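Local coordinates for Tlr1789 protein (Thermosynechococcus elongatus, PDB 2X8X), which probably takes part in the insertion of beta-barrel proteins into the outer membrane as an Omp85-family protein, its periplasmic POTRA domains being the part present here, at residues R160-E165 with I227-E232. Sequence-based numbering, arbitrary orientation.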
ATOM      1  N   ARG A 160      -2.069  30.821 -11.590  1.00 18.98           N
ATOM      2  CA  ARG A 160      -3.161  31.728 -11.252  1.00 19.87           C
ATOM      3  C   ARG A 160      -2.552  33.037 -10.688  1.00 19.09           C
ATOM      4  O   ARG A 160      -1.820  33.015  -9.662  1.00 19.06           O
ATOM      5  CB  ARG A 160      -4.086  31.063 -10.223  1.00 19.89           C
ATOM      6  CG  ARG A 160      -4.734  29.785 -10.699  1.00 21.67           C
ATOM      7  CD  ARG A 160      -5.659  29.249  -9.621  1.00 24.63           C
ATOM      8  NE  ARG A 160      -6.284  28.057 -10.209  1.00 26.24           N
ATOM      9  CZ  ARG A 160      -6.791  27.056  -9.517  1.00 26.52           C
ATOM     10  NH1 ARG A 160      -6.790  27.083  -8.195  1.00 27.23           N
ATOM     11  NH2 ARG A 160      -7.286  26.015 -10.150  1.00 30.57           N
ATOM     12  N   PHE A 161      -2.764  34.137 -11.385  1.00 19.34           N
ATOM     13  CA  PHE A 161      -2.245  35.420 -10.937  1.00 19.15           C
ATOM     14  C   PHE A 161      -3.185  36.128  -9.972  1.00 20.71           C
ATOM     15  O   PHE A 161      -4.386  36.170 -10.188  1.00 19.60           O
ATOM     16  CB  PHE A 161      -1.817  36.255 -12.150  1.00 18.64           C
ATOM     17  CG  PHE A 161      -0.687  35.589 -12.951  1.00 18.54           C
ATOM     18  CD1 PHE A 161      -0.971  34.593 -13.881  1.00 20.68           C
ATOM     19  CD2 PHE A 161       0.649  35.944 -12.735  1.00 21.24           C
ATOM     20  CE1 PHE A 161       0.065  33.938 -14.625  1.00 21.82           C
ATOM     21  CE2 PHE A 161       1.706  35.322 -13.474  1.00 18.75           C
ATOM     22  CZ  PHE A 161       1.409  34.315 -14.396  1.00 20.75           C
ATOM     23  N   LEU A 162      -2.646  36.688  -8.890  1.00 21.56           N
ATOM     24  CA  LEU A 162      -3.499  37.208  -7.820  1.00 23.28           C
ATOM     25  C   LEU A 162      -2.976  38.527  -7.371  1.00 25.97           C
ATOM     26  O   LEU A 162      -1.753  38.697  -7.355  1.00 26.58           O
ATOM     27  CB  LEU A 162      -3.501  36.266  -6.611  1.00 23.23           C
ATOM     28  CG  LEU A 162      -3.752  34.768  -6.805  1.00 23.76           C
ATOM     29  CD1 LEU A 162      -3.510  34.032  -5.470  1.00 22.98           C
ATOM     30  CD2 LEU A 162      -5.142  34.398  -7.396  1.00 20.56           C
ATOM     31  N   ASN A 163      -3.865  39.478  -7.022  1.00 27.64           N
ATOM     32  CA  ASN A 163      -3.426  40.805  -6.533  1.00 30.51           C
ATOM     33  C   ASN A 163      -3.055  40.652  -5.070  1.00 32.80           C
ATOM     34  O   ASN A 163      -3.138  39.547  -4.530  1.00 33.08           O
ATOM     35  CB  ASN A 163      -4.533  41.865  -6.691  1.00 28.72           C
ATOM     36  CG  ASN A 163      -5.842  41.505  -5.944  1.00 29.33           C
ATOM     37  OD1 ASN A 163      -5.889  40.637  -5.041  1.00 28.29           O
ATOM     38  ND2 ASN A 163      -6.925  42.170  -6.343  1.00 29.99           N
ATOM     39  N   LYS A 164      -2.685  41.746  -4.400  1.00 37.21           N
ATOM     40  CA  LYS A 164      -2.406  41.655  -2.937  1.00 40.04           C
ATOM     41  C   LYS A 164      -3.535  40.974  -2.101  1.00 40.86           C
ATOM     42  O   LYS A 164      -3.250  40.054  -1.296  1.00 41.34           O
ATOM     43  CB  LYS A 164      -2.002  43.012  -2.309  1.00 40.47           C
ATOM     44  CG  LYS A 164      -1.167  42.859  -0.966  1.00 43.48           C
ATOM     45  CD  LYS A 164      -1.714  41.697  -0.060  1.00 48.07           C
ATOM     46  CE  LYS A 164      -0.856  41.286   1.150  1.00 50.33           C
ATOM     47  NZ  LYS A 164      -0.878  42.338   2.218  1.00 53.94           N
ATOM     48  N   GLU A 165      -4.795  41.374  -2.297  1.00 41.56           N
ATOM     49  CA  GLU A 165      -5.870  40.745  -1.497  1.00 42.89           C
ATOM     50  C   GLU A 165      -6.013  39.197  -1.678  1.00 41.71           C
ATOM     51  O   GLU A 165      -6.498  38.500  -0.778  1.00 42.74           O
ATOM     52  CB  GLU A 165      -7.205  41.522  -1.607  1.00 43.66           C
ATOM     53  CG  GLU A 165      -7.997  41.228  -2.876  1.00 48.42           C
ATOM     54  CD  GLU A 165      -8.875  42.399  -3.367  1.00 53.41           C
ATOM     55  OE1 GLU A 165      -8.746  43.532  -2.836  1.00 56.30           O
ATOM     56  OE2 GLU A 165      -9.693  42.182  -4.302  1.00 55.17           O
ATOM     57  N   ILE A 227      -0.876  23.801  -9.102  1.00 25.52           N
ATOM     58  CA  ILE A 227      -1.344  25.197  -9.216  1.00 25.84           C
ATOM     59  C   ILE A 227      -0.227  26.035  -8.645  1.00 24.54           C
ATOM     60  O   ILE A 227       0.255  25.733  -7.539  1.00 23.76           O
ATOM     61  CB  ILE A 227      -2.592  25.501  -8.343  1.00 26.10           C
ATOM     62  CG1 ILE A 227      -3.716  24.441  -8.468  1.00 28.92           C
ATOM     63  CG2 ILE A 227      -3.095  26.916  -8.583  1.00 25.27           C
ATOM     64  CD1 ILE A 227      -4.224  24.194  -9.819  1.00 26.14           C
ATOM     65  N   LEU A 228       0.201  27.051  -9.393  1.00 23.01           N
ATOM     66  CA  LEU A 228       1.098  28.084  -8.862  1.00 22.32           C
ATOM     67  C   LEU A 228       0.258  29.352  -8.655  1.00 22.96           C
ATOM     68  O   LEU A 228      -0.287  29.893  -9.608  1.00 22.83           O
ATOM     69  CB  LEU A 228       2.229  28.361  -9.837  1.00 21.08           C
ATOM     70  CG  LEU A 228       3.289  27.310 -10.175  1.00 24.92           C
ATOM     71  CD1 LEU A 228       4.464  27.996 -10.884  1.00 24.70           C
ATOM     72  CD2 LEU A 228       3.721  26.558  -8.890  1.00 28.75           C
ATOM     73  N   ASN A 229       0.145  29.831  -7.405  1.00 22.52           N
ATOM     74  CA  ASN A 229      -0.603  31.009  -7.083  1.00 21.68           C
ATOM     75  C   ASN A 229       0.458  32.085  -6.969  1.00 22.86           C
ATOM     76  O   ASN A 229       1.334  32.025  -6.058  1.00 21.12           O
ATOM     77  CB  ASN A 229      -1.309  30.819  -5.743  1.00 22.49           C
ATOM     78  CG  ASN A 229      -2.506  29.858  -5.852  1.00 22.62           C
ATOM     79  OD1 ASN A 229      -3.388  30.111  -6.610  1.00 23.08           O
ATOM     80  ND2 ASN A 229      -2.461  28.721  -5.165  1.00 24.89           N
ATOM     81  N   ILE A 230       0.379  33.052  -7.878  1.00 21.34           N
ATOM     82  CA  ILE A 230       1.481  33.958  -8.085  1.00 22.53           C
ATOM     83  C   ILE A 230       1.046  35.361  -7.906  1.00 21.47           C
ATOM     84  O   ILE A 230       0.073  35.749  -8.528  1.00 20.75           O
ATOM     85  CB  ILE A 230       2.030  33.811  -9.546  1.00 21.71           C
ATOM     86  CG1 ILE A 230       2.592  32.401  -9.794  1.00 23.87           C
ATOM     87  CG2 ILE A 230       3.137  34.845  -9.809  1.00 22.65           C
ATOM     88  CD1 ILE A 230       2.884  32.177 -11.318  1.00 19.45           C
ATOM     89  N   LYS A 231       1.770  36.122  -7.065  1.00 22.50           N
ATOM     90  CA  LYS A 231       1.583  37.562  -6.917  1.00 23.58           C
ATOM     91  C   LYS A 231       2.803  38.275  -7.488  1.00 24.44           C
ATOM     92  O   LYS A 231       3.886  38.161  -6.925  1.00 24.40           O
ATOM     93  CB  LYS A 231       1.321  37.945  -5.446  1.00 25.20           C
ATOM     94  CG  LYS A 231       0.110  37.222  -4.786  1.00 26.91           C
ATOM     95  CD  LYS A 231      -0.219  37.623  -3.332  1.00 33.39           C
ATOM     96  CE  LYS A 231      -0.912  36.394  -2.661  1.00 37.77           C
ATOM     97  NZ  LYS A 231      -1.754  36.634  -1.457  1.00 37.97           N
ATOM     98  N   GLU A 232       2.621  38.959  -8.629  1.00 25.53           N
ATOM     99  CA  GLU A 232       3.667  39.699  -9.348  1.00 27.87           C
ATOM    100  C   GLU A 232       3.908  41.039  -8.668  1.00 29.72           C
ATOM    101  O   GLU A 232       2.991  41.570  -8.048  1.00 29.57           O
ATOM    102  CB  GLU A 232       3.267  39.956 -10.802  1.00 27.27           C
ATOM    103  CG  GLU A 232       3.131  38.669 -11.632  1.00 28.62           C
ATOM    104  CD  GLU A 232       2.861  38.940 -13.111  1.00 30.71           C
ATOM    105  OE1 GLU A 232       1.678  38.953 -13.518  1.00 29.75           O
ATOM    106  OE2 GLU A 232       3.841  39.144 -13.860  1.00 32.30           O
TER
HETATM  107  O   HOH W   1      -0.114  39.097  -9.615  1.00 25.81           O
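R160 and F161 pair in parallel with N229 and I230, joining an outer strand, 154-161, to the central strand, 224-232, of the three-stranded sheet in the third, C-terminal POTRA domain of this fragment. Three backbone hydrogen bonds make the ladder. The nearly straight bond from R160 N to L228 O is 2.8 Å long, and I230 N returns to R160 O; the third, from L162 N to I230 O, is more bent, with an N-H...O angle of 146°. Beyond it the chains diverge, and one water takes over, donating to L162 O and accepting from E232 N.

On the helix-covered face, F161 and I230 run alongside each other, with F161 CE2 4.0 Å from I230 CG2, and both pack on I178 of helix 175-179. The E232 carboxylate comes obliquely to the CD2-CE2 side of the same ring, the two planes 57° apart, and OE1 comes within 3.3 Å of F161 CD2. That carboxylate is held by two backbone amides, R172 N to OE1 and T173 N to OE2, which fixes it beside the aromatic ring and ties the strand end to the loop before the helix.

On the other face, R160 stretches along the sheet past N229. Its chain, extended from CG to NE, lays the guanidinium over I227, where NH2 forms a salt bridge with E216 of strand 208-217. Where the strands part, L162 CD1 rests against N229 CB, 3.9 Å away. The aliphatic part of K231 runs along the departing backbone, CG lying 3.5 Å from L162 O. I227 packs against one face of the R160 guanidinium, its CG2 3.4 Å above the plane but displaced from the centre, while I227 CD1 reaches R160 NH2.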